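Side-chain contact in O-methyltransferase family 2 (Planctopirus limnophila, PDB 5I2H), which binds the flavone apigenin and is probably an S-adenosyl-L-methionine-dependent O-methyltransferase: residues A[161-166]-A[232-237]. Sequence-based numbering, arbitrary orientation.
With AGI (5,7-dihydroxy-2-(4-hydroxyphenyl)-4H-chromen-4-one), chain C.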
loop_
_atom_site.group_PDB
_atom_site.type_symbol
_atom_site.label_atom_id
_atom_site.label_comp_id
_atom_site.label_asym_id
_atom_site.label_seq_id
_atom_site.Cartn_x
_atom_site.Cartn_y
_atom_site.Cartn_z
ATOM N N LEU A 161 18.788 10.265 -9.883
ATOM C CA LEU A 161 17.372 10.581 -9.926
ATOM C C LEU A 161 16.860 10.606 -11.362
ATOM O O LEU A 161 15.784 10.070 -11.647
ATOM C CB LEU A 161 17.101 11.913 -9.229
ATOM C CG LEU A 161 15.639 12.357 -9.323
ATOM C CD1 LEU A 161 14.691 11.231 -8.837
ATOM C CD2 LEU A 161 15.405 13.658 -8.526
ATOM N N THR A 162 17.608 11.217 -12.283
ATOM C CA THR A 162 17.142 11.250 -13.665
ATOM C C THR A 162 16.988 9.843 -14.238
ATOM O O THR A 162 15.984 9.542 -14.899
ATOM C CB THR A 162 18.087 12.104 -14.527
ATOM O OG1 THR A 162 18.072 13.432 -14.000
ATOM C CG2 THR A 162 17.605 12.170 -16.008
ATOM N N LEU A 163 17.973 8.966 -14.008
ATOM C CA LEU A 163 17.874 7.608 -14.547
ATOM C C LEU A 163 16.757 6.819 -13.881
ATOM O O LEU A 163 16.211 5.900 -14.497
ATOM C CB LEU A 163 19.208 6.875 -14.413
ATOM C CG LEU A 163 20.280 7.411 -15.381
ATOM C CD1 LEU A 163 21.657 6.785 -15.049
ATOM C CD2 LEU A 163 19.876 7.153 -16.869
ATOM N N SER A 164 16.400 7.150 -12.639
ATOM C CA SER A 164 15.282 6.463 -11.997
ATOM C C SER A 164 13.951 6.869 -12.609
ATOM O O SER A 164 13.096 6.015 -12.883
ATOM C CB SER A 164 15.295 6.744 -10.504
ATOM O OG SER A 164 16.502 6.222 -9.960
ATOM N N LEU A 165 13.737 8.160 -12.824
ATOM C CA LEU A 165 12.517 8.572 -13.514
ATOM C C LEU A 165 12.506 8.147 -14.983
ATOM O O LEU A 165 11.426 8.046 -15.580
ATOM C CB LEU A 165 12.324 10.086 -13.406
ATOM C CG LEU A 165 12.305 10.613 -11.954
ATOM C CD1 LEU A 165 11.858 12.060 -11.867
ATOM C CD2 LEU A 165 11.477 9.765 -11.011
ATOM N N ALA A 166 13.672 7.889 -15.582
ATOM C CA ALA A 166 13.699 7.545 -17.000
ATOM C C ALA A 166 12.995 6.225 -17.268
ATOM O O ALA A 166 12.428 6.043 -18.358
ATOM C CB ALA A 166 15.140 7.495 -17.505
ATOM N N LEU A 232 21.115 17.453 -18.454
ATOM C CA LEU A 232 21.328 17.415 -19.895
ATOM C C LEU A 232 22.384 16.395 -20.309
ATOM O O LEU A 232 22.394 15.970 -21.468
ATOM C CB LEU A 232 21.721 18.803 -20.385
ATOM C CG LEU A 232 20.611 19.824 -20.177
ATOM C CD1 LEU A 232 21.114 21.208 -20.613
ATOM C CD2 LEU A 232 19.326 19.412 -20.908
ATOM N N LYS A 233 23.280 16.012 -19.397
ATOM C CA LYS A 233 24.262 14.982 -19.718
ATOM C C LYS A 233 23.573 13.676 -20.074
ATOM O O LYS A 233 24.029 12.944 -20.970
ATOM C CB LYS A 233 25.205 14.758 -18.533
ATOM C CG LYS A 233 26.003 15.969 -18.098
ATOM C CD LYS A 233 27.381 16.043 -18.739
ATOM C CE LYS A 233 28.130 17.302 -18.240
ATOM N NZ LYS A 233 29.465 17.514 -18.892
ATOM N N ILE A 234 22.510 13.336 -19.334
ATOM C CA ILE A 234 21.776 12.103 -19.616
ATOM C C ILE A 234 21.080 12.216 -20.962
ATOM O O ILE A 234 21.120 11.282 -21.773
ATOM C CB ILE A 234 20.768 11.777 -18.494
ATOM C CG1 ILE A 234 21.484 11.281 -17.242
ATOM C CG2 ILE A 234 19.831 10.697 -18.921
ATOM C CD1 ILE A 234 21.581 12.336 -16.183
ATOM N N ALA A 235 20.436 13.364 -21.220
ATOM C CA ALA A 235 19.777 13.560 -22.506
ATOM C C ALA A 235 20.758 13.397 -23.652
ATOM O O ALA A 235 20.410 12.818 -24.678
ATOM C CB ALA A 235 19.122 14.939 -22.593
ATOM N N ALA A 236 21.989 13.891 -23.496
ATOM C CA ALA A 236 22.953 13.798 -24.589
ATOM C C ALA A 236 23.241 12.339 -24.920
ATOM O O ALA A 236 23.313 11.958 -26.098
ATOM C CB ALA A 236 24.255 14.510 -24.214
ATOM N N GLU A 237 23.413 11.505 -23.884
ATOM C CA GLU A 237 23.654 10.076 -24.098
ATOM C C GLU A 237 22.465 9.430 -24.796
ATOM O O GLU A 237 22.617 8.695 -25.796
ATOM C CB GLU A 237 23.931 9.387 -22.752
ATOM C CG GLU A 237 23.929 7.854 -22.817
ATOM C CD GLU A 237 24.970 7.316 -23.814
ATOM O OE1 GLU A 237 26.007 7.982 -24.030
ATOM O OE2 GLU A 237 24.753 6.248 -24.409
HETATM C CAG AGI C . 12.392 12.208 -5.951
HETATM C CAE AGI C . 13.320 11.926 -4.953
HETATM C CAM AGI C . 14.028 12.975 -4.375
HETATM O OAB AGI C . 14.930 12.677 -3.395
HETATM C CAF AGI C . 13.811 14.300 -4.792
HETATM C CAH AGI C . 12.876 14.583 -5.794
HETATM C CAP AGI C . 12.170 13.525 -6.369
HETATM C CAQ AGI C . 11.149 13.686 -7.441
HETATM O OAL AGI C . 10.405 12.547 -7.638
HETATM C CAJ AGI C . 10.946 14.858 -8.191
HETATM C CAR AGI C . 9.942 14.888 -9.178
HETATM O OAA AGI C . 9.760 15.920 -9.871
HETATM C CAT AGI C . 9.114 13.647 -9.414
HETATM C CAS AGI C . 9.407 12.467 -8.568
HETATM C CAK AGI C . 8.693 11.290 -8.709
HETATM C CAN AGI C . 7.688 11.205 -9.653
HETATM O OAC AGI C . 7.039 10.022 -9.755
HETATM C CAI AGI C . 7.357 12.277 -10.495
HETATM C CAO AGI C . 8.016 13.493 -10.426
HETATM O OAD AGI C . 7.643 14.479 -11.263
#
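Where helix 229-241 of the Rossmann-like methyltransferase domain meets helix 154-179, whose other side lines the apigenin pocket, Ile234 is the only residue of 232-237 that touches 161-166. It lies against Thr162 and Leu163, and the contact illustrates how one helix can pack against a neighbouring helix on one side and line a ligand pocket on another. Thr162 and Ile234 pass alongside each other, pointing in opposite directions: CD1 of Ile234 comes to 3.9 Å from CB of Thr162, while Ile234 CG2 sits 4.0 Å from the methyl CG2 of Thr162. That methyl is turned to the isoleucine because the first torsion of Thr162 (chi1 -61°) sets OG1 beside the backbone N and CG2 anti to it. The hydroxyl is thereby left to hydrogen-bond the carbonyl oxygen of Ala158, one turn earlier in the same helix, so an apolar patch is presented by a residue whose polar atom is already satisfied. On the far face of the same helix, Leu161 and Leu165 touch the flavone: Leu161 CD1 lies 3.8 Å from CAG of the hydroxyphenyl ring, and Leu165 CD2 3.9 Å from CAK of the fused ring system. Other sides of helix 229-241 face the central sheet, where Leu232 packs on strands 222-227 and 248-252 and Ala235 on strand 248-252. Leu163, at the exposed margin, crosses Ile234 at a slant and brings its CD2 to 4.1 Å from Ile234 CG2.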